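Local coordinates for protein lipid transferase CIDEC (Mus musculus, PDB 4MAC) that transfers triacylglycerol between lipid droplets in white adipose tissue, driving their fusion and enlargement, and homodimerises through the CIDE-N domain represented by this chain, at residues 9-14 / 28-33; 41-46 / 76-81. One frame throughout, in Å; residues are numbered along the deposited sequence.

Contact 1: 9-14 / 28-33; sequences PRARPC and MAHSLE
Met28 curls against Pro13 and Ala11 at the open end of an antiparallel hairpin. Its CB comes 4.2 Å from Ala11 CB, and bends at chi2 (-55°) and chi3 (-62°) then carry the chain across to the neighbouring strand. SD settles 3.6 Å from Pro13 CA, with Pro13 CB a little farther off, so that the two side chains lie side by side and point the same way. The terminal CE turns in over the backbone and ends 3.2 Å from Ala11 O, while also touching Ala11 CB. Beneath this packing the strands are joined through Arg12 and Ala29, a hydrogen-bonded antiparallel pair. Arg12 N donates to Ala29 O (2.7 Å) in a straight bond, the donor standing above the carbonyl plane; Ala29 N returns the bond to Arg12 O at 2.8 Å, less straight at 150°. Just beyond the last bridge Ala11 CB sits over one face of the His30 imidazole, 3.6 Å from the ring centroid in a CH-pi contact, with Pro9 O at the ring edge. His30 ND1 is itself hydrogen-bonded to Thr8 O. Ser31 then N-caps helix 32-43, its OG bonded to Asp34 N. On the face of Arg12 and Ala29 the sheet is covered by helices 64-69 and 32-43, whereas Pro13 and Met28, on the other face, pack against Tyr66 of the second subunit.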
ATOM      1  N   PRO A   9       5.670 -14.866 -13.255  1.00 44.13           N
ATOM      2  CA  PRO A   9       7.127 -14.632 -13.295  1.00 43.48           C
ATOM      3  C   PRO A   9       7.475 -13.245 -12.751  1.00 42.35           C
ATOM      4  O   PRO A   9       8.419 -13.101 -11.982  1.00 42.06           O
ATOM      5  CB  PRO A   9       7.447 -14.729 -14.790  1.00 43.67           C
ATOM      6  CG  PRO A   9       6.451 -15.746 -15.292  1.00 44.80           C
ATOM      7  CD  PRO A   9       5.197 -15.534 -14.483  1.00 44.56           C
ATOM      8  N   ARG A  10       6.667 -12.261 -13.125  1.00 42.07           N
ATOM      9  CA  ARG A  10       6.737 -10.878 -12.606  1.00 42.85           C
ATOM     10  C   ARG A  10       5.830 -10.713 -11.404  1.00 40.99           C
ATOM     11  O   ARG A  10       4.679 -11.004 -11.502  1.00 39.00           O
ATOM     12  CB  ARG A  10       6.251  -9.902 -13.678  1.00 42.93           C
ATOM     13  CG  ARG A  10       5.518 -10.604 -14.853  1.00 49.09           C
ATOM     14  CD  ARG A  10       4.095 -11.187 -14.594  1.00 52.28           C
ATOM     15  NE  ARG A  10       3.281 -11.070 -15.800  1.00 57.44           N
ATOM     16  CZ  ARG A  10       2.643  -9.951 -16.186  1.00 60.77           C
ATOM     17  NH1 ARG A  10       2.689  -8.832 -15.453  1.00 61.89           N
ATOM     18  NH2 ARG A  10       1.952  -9.942 -17.322  1.00 61.35           N
ATOM     19  N   ALA A  11       6.352 -10.220 -10.292  1.00 40.90           N
ATOM     20  CA  ALA A  11       5.521  -9.973  -9.112  1.00 40.55           C
ATOM     21  C   ALA A  11       4.482  -8.889  -9.349  1.00 41.39           C
ATOM     22  O   ALA A  11       4.738  -7.931 -10.110  1.00 40.75           O
ATOM     23  CB  ALA A  11       6.396  -9.624  -7.911  1.00 40.08           C
ATOM     24  N   ARG A  12       3.328  -9.047  -8.685  1.00 40.94           N
ATOM     25  CA  ARG A  12       2.166  -8.147  -8.793  1.00 40.56           C
ATOM     26  C   ARG A  12       1.923  -7.375  -7.465  1.00 38.62           C
ATOM     27  O   ARG A  12       2.149  -7.908  -6.355  1.00 36.21           O
ATOM     28  CB  ARG A  12       0.958  -8.969  -9.300  1.00 41.33           C
ATOM     29  CG  ARG A  12      -0.462  -8.482  -9.020  1.00 47.53           C
ATOM     30  CD  ARG A  12      -1.141  -9.278  -7.881  1.00 51.95           C
ATOM     31  NE  ARG A  12      -2.504  -9.674  -8.253  1.00 56.07           N
ATOM     32  CZ  ARG A  12      -3.647  -9.152  -7.799  1.00 55.22           C
ATOM     33  NH1 ARG A  12      -4.775  -9.651  -8.261  1.00 55.74           N
ATOM     34  NH2 ARG A  12      -3.692  -8.155  -6.908  1.00 56.00           N
ATOM     35  N   PRO A  13       1.521  -6.093  -7.582  1.00 37.71           N
ATOM     36  CA  PRO A  13       1.288  -5.247  -6.418  1.00 36.70           C
ATOM     37  C   PRO A  13      -0.026  -5.561  -5.662  1.00 35.91           C
ATOM     38  O   PRO A  13      -1.097  -5.588  -6.279  1.00 36.53           O
ATOM     39  CB  PRO A  13       1.258  -3.825  -7.013  1.00 36.85           C
ATOM     40  CG  PRO A  13       0.835  -3.997  -8.380  1.00 39.04           C
ATOM     41  CD  PRO A  13       1.444  -5.310  -8.832  1.00 38.14           C
ATOM     42  N   CYS A  14       0.066  -5.741  -4.339  1.00 32.94           N
ATOM     43  CA  CYS A  14      -1.087  -6.092  -3.496  1.00 31.52           C
ATOM     44  C   CYS A  14      -1.145  -5.059  -2.405  1.00 30.44           C
ATOM     45  O   CYS A  14      -0.085  -4.704  -1.864  1.00 29.40           O
ATOM     46  CB  CYS A  14      -0.900  -7.475  -2.862  1.00 30.77           C
ATOM     47  SG  CYS A  14      -0.524  -8.750  -4.081  1.00 32.88           S
ATOM     48  N   MET A  28       4.739  -6.642  -2.893  1.00 26.15           N
ATOM     49  CA  MET A  28       4.869  -7.269  -4.200  1.00 27.48           C
ATOM     50  C   MET A  28       4.779  -8.789  -4.080  1.00 28.21           C
ATOM     51  O   MET A  28       5.398  -9.353  -3.200  1.00 28.11           O
ATOM     52  CB  MET A  28       6.215  -6.839  -4.828  1.00 28.43           C
ATOM     53  CG  MET A  28       6.254  -5.339  -5.219  1.00 26.92           C
ATOM     54  SD  MET A  28       4.907  -4.843  -6.326  1.00 32.36           S
ATOM     55  CE  MET A  28       5.231  -5.856  -7.774  1.00 34.47           C
ATOM     56  N   ALA A  29       4.027  -9.477  -4.948  1.00 28.99           N
ATOM     57  CA  ALA A  29       3.897 -10.923  -4.772  1.00 30.61           C
ATOM     58  C   ALA A  29       3.738 -11.688  -6.072  1.00 31.86           C
ATOM     59  O   ALA A  29       3.104 -11.209  -7.003  1.00 32.28           O
ATOM     60  CB  ALA A  29       2.699 -11.235  -3.866  1.00 30.89           C
ATOM     61  N   HIS A  30       4.298 -12.892  -6.116  1.00 32.75           N
ATOM     62  CA  HIS A  30       4.243 -13.703  -7.316  1.00 34.06           C
ATOM     63  C   HIS A  30       3.062 -14.661  -7.298  1.00 33.62           C
ATOM     64  O   HIS A  30       2.729 -15.197  -8.346  1.00 34.16           O
ATOM     65  CB  HIS A  30       5.528 -14.524  -7.448  1.00 35.08           C
ATOM     66  CG  HIS A  30       6.730 -13.676  -7.656  1.00 38.52           C
ATOM     67  ND1 HIS A  30       7.069 -13.164  -8.899  1.00 41.65           N
ATOM     68  CD2 HIS A  30       7.641 -13.194  -6.779  1.00 39.03           C
ATOM     69  CE1 HIS A  30       8.163 -12.430  -8.777  1.00 42.19           C
ATOM     70  NE2 HIS A  30       8.527 -12.427  -7.501  1.00 41.53           N
ATOM     71  N   SER A  31       2.493 -14.914  -6.110  1.00 31.29           N
ATOM     72  CA  SER A  31       1.365 -15.817  -5.916  1.00 29.42           C
ATOM     73  C   SER A  31       0.715 -15.527  -4.568  1.00 29.35           C
ATOM     74  O   SER A  31       1.257 -14.767  -3.768  1.00 30.49           O
ATOM     75  CB  SER A  31       1.859 -17.267  -5.867  1.00 29.31           C
ATOM     76  OG  SER A  31       2.826 -17.394  -4.815  1.00 24.95           O
ATOM     77  N   LEU A  32      -0.435 -16.156  -4.330  1.00 28.42           N
ATOM     78  CA  LEU A  32      -1.093 -16.169  -3.060  1.00 28.81           C
ATOM     79  C   LEU A  32      -0.168 -16.718  -1.970  1.00 29.29           C
ATOM     80  O   LEU A  32       0.037 -16.094  -0.887  1.00 28.66           O
ATOM     81  CB  LEU A  32      -2.374 -16.998  -3.175  1.00 27.82           C
ATOM     82  CG  LEU A  32      -3.284 -17.117  -1.984  1.00 29.85           C
ATOM     83  CD1 LEU A  32      -3.596 -15.717  -1.389  1.00 26.43           C
ATOM     84  CD2 LEU A  32      -4.560 -17.835  -2.440  1.00 29.19           C
ATOM     85  N   GLU A  33       0.452 -17.854  -2.269  1.00 29.06           N
ATOM     86  CA  GLU A  33       1.374 -18.466  -1.295  1.00 30.03           C
ATOM     87  C   GLU A  33       2.563 -17.545  -0.961  1.00 28.80           C
ATOM     88  O   GLU A  33       2.968 -17.400   0.201  1.00 27.52           O
ATOM     89  CB  GLU A  33       1.842 -19.882  -1.764  1.00 30.10           C
ATOM     90  CG  GLU A  33       2.923 -20.524  -0.853  1.00 37.46           C
ATOM     91  CD  GLU A  33       3.854 -21.515  -1.613  1.00 45.52           C
ATOM     92  OE1 GLU A  33       3.321 -22.368  -2.372  1.00 46.97           O
ATOM     93  OE2 GLU A  33       5.114 -21.457  -1.421  1.00 47.77           O
TER

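Contact 2: 41-46 / 76-81; sequences DILKLK and FMVLLK
Leu80, Val78 and Leu45 carry most of this contact, an apolar junction with no hydrogen bond between the two segments. Val78 CG2 is the shared point of contact: both methyls of Leu45 rest on it, CD1 at 3.7 Å and CD2 at 3.9 Å from Val78 CG2. The chi1 of -48° sets Val78 CG1 beside the backbone N and CG2 between that N and the carbonyl carbon, and CG2 is the branch that meets the leucines. From the end of the helix Leu43 arrives tip to tip with the same methyl, its CD1 lying 4.0 Å from Val78 CG2. Strand 75-80 runs through the middle of the sheet, between strands 12-17 and 49-54, and helix 32-43 lies across that sheet as in the ubiquitin-like roll of CIDE-N domains. The chain leaves the helix at Lys44, which has positive phi (66°), and this turn brings Leu45 back over the strand, where its side chain also touches Val39 and Gln40 of the helix. Leu80 divides its two methyls between neighbours: CD2 meets Leu45 CD1 at an oblique crossing, 4.1 Å away, while CD1 takes the aliphatic part of Lys46, whose CG is 3.7 Å from Leu80 CD1. The Lys46 chain runs extended beyond CG and passes Leu80 CD1 again with CE. Val78 also packs on Val39 of the helix and, along the sheet, on Leu52 of strand 49-54 and Val16 of strand 12-17.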
ATOM      1  N   ASP A  41       6.186 -10.580   8.302  1.00 31.94           N
ATOM      2  CA  ASP A  41       7.301  -9.647   8.581  1.00 33.19           C
ATOM      3  C   ASP A  41       6.900  -8.225   8.195  1.00 31.36           C
ATOM      4  O   ASP A  41       7.226  -7.241   8.891  1.00 29.59           O
ATOM      5  CB  ASP A  41       8.595 -10.021   7.837  1.00 34.37           C
ATOM      6  CG  ASP A  41       9.389 -11.144   8.520  1.00 41.44           C
ATOM      7  OD1 ASP A  41       9.089 -11.496   9.702  1.00 47.69           O
ATOM      8  OD2 ASP A  41      10.305 -11.710   7.844  1.00 47.77           O
ATOM      9  N   ILE A  42       6.179  -8.118   7.081  1.00 30.61           N
ATOM     10  CA  ILE A  42       5.853  -6.789   6.515  1.00 30.17           C
ATOM     11  C   ILE A  42       4.860  -6.004   7.365  1.00 31.62           C
ATOM     12  O   ILE A  42       5.045  -4.825   7.630  1.00 32.80           O
ATOM     13  CB  ILE A  42       5.435  -6.886   5.048  1.00 30.25           C
ATOM     14  CG1 ILE A  42       6.646  -7.389   4.222  1.00 28.70           C
ATOM     15  CG2 ILE A  42       4.916  -5.489   4.527  1.00 28.99           C
ATOM     16  CD1 ILE A  42       6.409  -7.582   2.710  1.00 29.57           C
ATOM     17  N   LEU A  43       3.841  -6.683   7.855  1.00 32.22           N
ATOM     18  CA  LEU A  43       2.769  -6.044   8.600  1.00 32.04           C
ATOM     19  C   LEU A  43       3.058  -6.140  10.139  1.00 32.65           C
ATOM     20  O   LEU A  43       2.338  -5.565  10.960  1.00 33.25           O
ATOM     21  CB  LEU A  43       1.443  -6.738   8.210  1.00 31.41           C
ATOM     22  CG  LEU A  43       0.856  -6.501   6.794  1.00 32.37           C
ATOM     23  CD1 LEU A  43      -0.482  -7.205   6.649  1.00 29.49           C
ATOM     24  CD2 LEU A  43       0.615  -4.992   6.580  1.00 28.54           C
ATOM     25  N   LYS A  44       4.130  -6.834  10.514  1.00 32.81           N
ATOM     26  CA  LYS A  44       4.527  -6.987  11.931  1.00 33.83           C
ATOM     27  C   LYS A  44       3.460  -7.798  12.678  1.00 32.63           C
ATOM     28  O   LYS A  44       3.003  -7.415  13.750  1.00 32.48           O
ATOM     29  CB  LYS A  44       4.718  -5.621  12.586  1.00 34.46           C
ATOM     30  CG  LYS A  44       5.726  -4.690  11.848  1.00 40.53           C
ATOM     31  CD  LYS A  44       6.109  -3.500  12.764  1.00 44.04           C
ATOM     32  CE  LYS A  44       7.420  -2.794  12.289  1.00 50.20           C
ATOM     33  NZ  LYS A  44       8.734  -3.403  12.731  1.00 52.43           N
ATOM     34  N   LEU A  45       3.024  -8.892  12.065  1.00 31.25           N
ATOM     35  CA  LEU A  45       1.921  -9.683  12.608  1.00 31.48           C
ATOM     36  C   LEU A  45       2.468 -10.485  13.764  1.00 31.40           C
ATOM     37  O   LEU A  45       3.603 -10.920  13.697  1.00 31.70           O
ATOM     38  CB  LEU A  45       1.414 -10.651  11.538  1.00 31.86           C
ATOM     39  CG  LEU A  45       0.824 -10.032  10.265  1.00 30.52           C
ATOM     40  CD1 LEU A  45       0.356 -11.113   9.334  1.00 33.30           C
ATOM     41  CD2 LEU A  45      -0.327  -9.100  10.609  1.00 34.05           C
ATOM     42  N   LYS A  46       1.691 -10.693  14.818  1.00 31.39           N
ATOM     43  CA  LYS A  46       2.185 -11.461  15.977  1.00 30.71           C
ATOM     44  C   LYS A  46       2.453 -12.953  15.682  1.00 30.77           C
ATOM     45  O   LYS A  46       3.218 -13.578  16.388  1.00 30.59           O
ATOM     46  CB  LYS A  46       1.264 -11.277  17.207  1.00 30.22           C
ATOM     47  CG  LYS A  46      -0.126 -11.823  17.044  1.00 29.70           C
ATOM     48  CD  LYS A  46      -0.946 -11.839  18.375  1.00 31.29           C
ATOM     49  CE  LYS A  46      -2.306 -12.547  18.163  1.00 33.94           C
ATOM     50  NZ  LYS A  46      -3.418 -12.121  19.063  1.00 31.33           N
ATOM     51  N   PHE A  76      -6.686  -6.216   0.421  1.00 28.92           N
ATOM     52  CA  PHE A  76      -6.787  -7.513   1.094  1.00 28.54           C
ATOM     53  C   PHE A  76      -6.756  -7.311   2.601  1.00 29.28           C
ATOM     54  O   PHE A  76      -6.352  -6.239   3.076  1.00 28.98           O
ATOM     55  CB  PHE A  76      -5.661  -8.498   0.691  1.00 28.45           C
ATOM     56  CG  PHE A  76      -5.701  -8.930  -0.764  1.00 26.70           C
ATOM     57  CD1 PHE A  76      -6.444 -10.003  -1.146  1.00 27.86           C
ATOM     58  CD2 PHE A  76      -4.950  -8.249  -1.740  1.00 25.18           C
ATOM     59  CE1 PHE A  76      -6.453 -10.424  -2.504  1.00 25.57           C
ATOM     60  CE2 PHE A  76      -4.972  -8.625  -3.090  1.00 23.96           C
ATOM     61  CZ  PHE A  76      -5.692  -9.706  -3.488  1.00 23.22           C
ATOM     62  N   MET A  77      -7.154  -8.349   3.343  1.00 27.95           N
ATOM     63  CA  MET A  77      -7.060  -8.309   4.810  1.00 27.60           C
ATOM     64  C   MET A  77      -6.506  -9.623   5.268  1.00 27.62           C
ATOM     65  O   MET A  77      -6.999 -10.681   4.817  1.00 25.37           O
ATOM     66  CB  MET A  77      -8.440  -8.095   5.483  1.00 26.78           C
ATOM     67  CG  MET A  77      -8.318  -8.019   7.053  1.00 27.60           C
ATOM     68  SD  MET A  77      -9.943  -7.636   7.751  1.00 33.30           S
ATOM     69  CE  MET A  77     -10.275  -9.017   8.777  1.00 36.73           C
ATOM     70  N   VAL A  78      -5.481  -9.581   6.136  1.00 27.55           N
ATOM     71  CA  VAL A  78      -5.009 -10.838   6.665  1.00 29.00           C
ATOM     72  C   VAL A  78      -5.683 -11.139   7.994  1.00 29.15           C
ATOM     73  O   VAL A  78      -5.882 -10.258   8.834  1.00 29.70           O
ATOM     74  CB  VAL A  78      -3.473 -10.963   6.756  1.00 30.14           C
ATOM     75  CG1 VAL A  78      -2.872 -10.541   5.454  1.00 31.53           C
ATOM     76  CG2 VAL A  78      -2.899 -10.131   7.869  1.00 31.87           C
ATOM     77  N   LEU A  79      -6.031 -12.389   8.177  1.00 28.14           N
ATOM     78  CA  LEU A  79      -6.600 -12.818   9.442  1.00 29.56           C
ATOM     79  C   LEU A  79      -5.668 -13.824  10.057  1.00 29.94           C
ATOM     80  O   LEU A  79      -5.219 -14.765   9.391  1.00 29.15           O
ATOM     81  CB  LEU A  79      -7.981 -13.442   9.214  1.00 28.22           C
ATOM     82  CG  LEU A  79      -9.254 -12.621   9.195  1.00 30.63           C
ATOM     83  CD1 LEU A  79      -9.102 -11.157   8.990  1.00 31.92           C
ATOM     84  CD2 LEU A  79     -10.228 -13.204   8.159  1.00 30.69           C
ATOM     85  N   LEU A  80      -5.384 -13.630  11.334  1.00 30.99           N
ATOM     86  CA  LEU A  80      -4.609 -14.616  12.096  1.00 32.21           C
ATOM     87  C   LEU A  80      -5.615 -15.611  12.661  1.00 33.65           C
ATOM     88  O   LEU A  80      -6.837 -15.336  12.696  1.00 33.20           O
ATOM     89  CB  LEU A  80      -3.880 -13.885  13.254  1.00 32.01           C
ATOM     90  CG  LEU A  80      -2.951 -12.759  12.811  1.00 32.15           C
ATOM     91  CD1 LEU A  80      -2.235 -12.116  14.032  1.00 33.16           C
ATOM     92  CD2 LEU A  80      -1.978 -13.321  11.810  1.00 30.92           C
ATOM     93  N   LYS A  81      -5.113 -16.751  13.142  1.00 35.91           N
ATOM     94  CA  LYS A  81      -5.942 -17.722  13.849  1.00 36.68           C
ATOM     95  C   LYS A  81      -7.044 -17.095  14.680  1.00 38.25           C
ATOM     96  O   LYS A  81      -6.778 -16.289  15.595  1.00 38.34           O
ATOM     97  CB  LYS A  81      -5.083 -18.604  14.748  1.00 37.04           C
ATOM     98  CG  LYS A  81      -5.905 -19.543  15.581  1.00 38.31           C
ATOM     99  CD  LYS A  81      -5.056 -20.691  16.197  1.00 42.49           C
ATOM    100  CE  LYS A  81      -6.047 -21.743  16.706  1.00 42.08           C
ATOM    101  NZ  LYS A  81      -5.691 -22.218  18.056  1.00 46.03           N
TER

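How the contacts relate
From the N terminus, contact 1 closes the first loop: 9-14 meets 28-33 across the hairpin of strands 12-17 and 24-29, with 13 residues between the segments. The chain then enters helix 32-43, and contact 2 opens at its far end, closing a longer loop of 29 residues when strand 75-80 comes in. The two closures follow in series, neither nesting nor crossing, and their centres lie about 17 Å apart. Strands 12-17 and 75-80 are parallel neighbours in one sheet, and there the contacts touch: Arg12 and Cys14 pack on Phe76. Helix 32-43 links the two, starting just after the hairpin at contact 1 and ending over the central strand at contact 2.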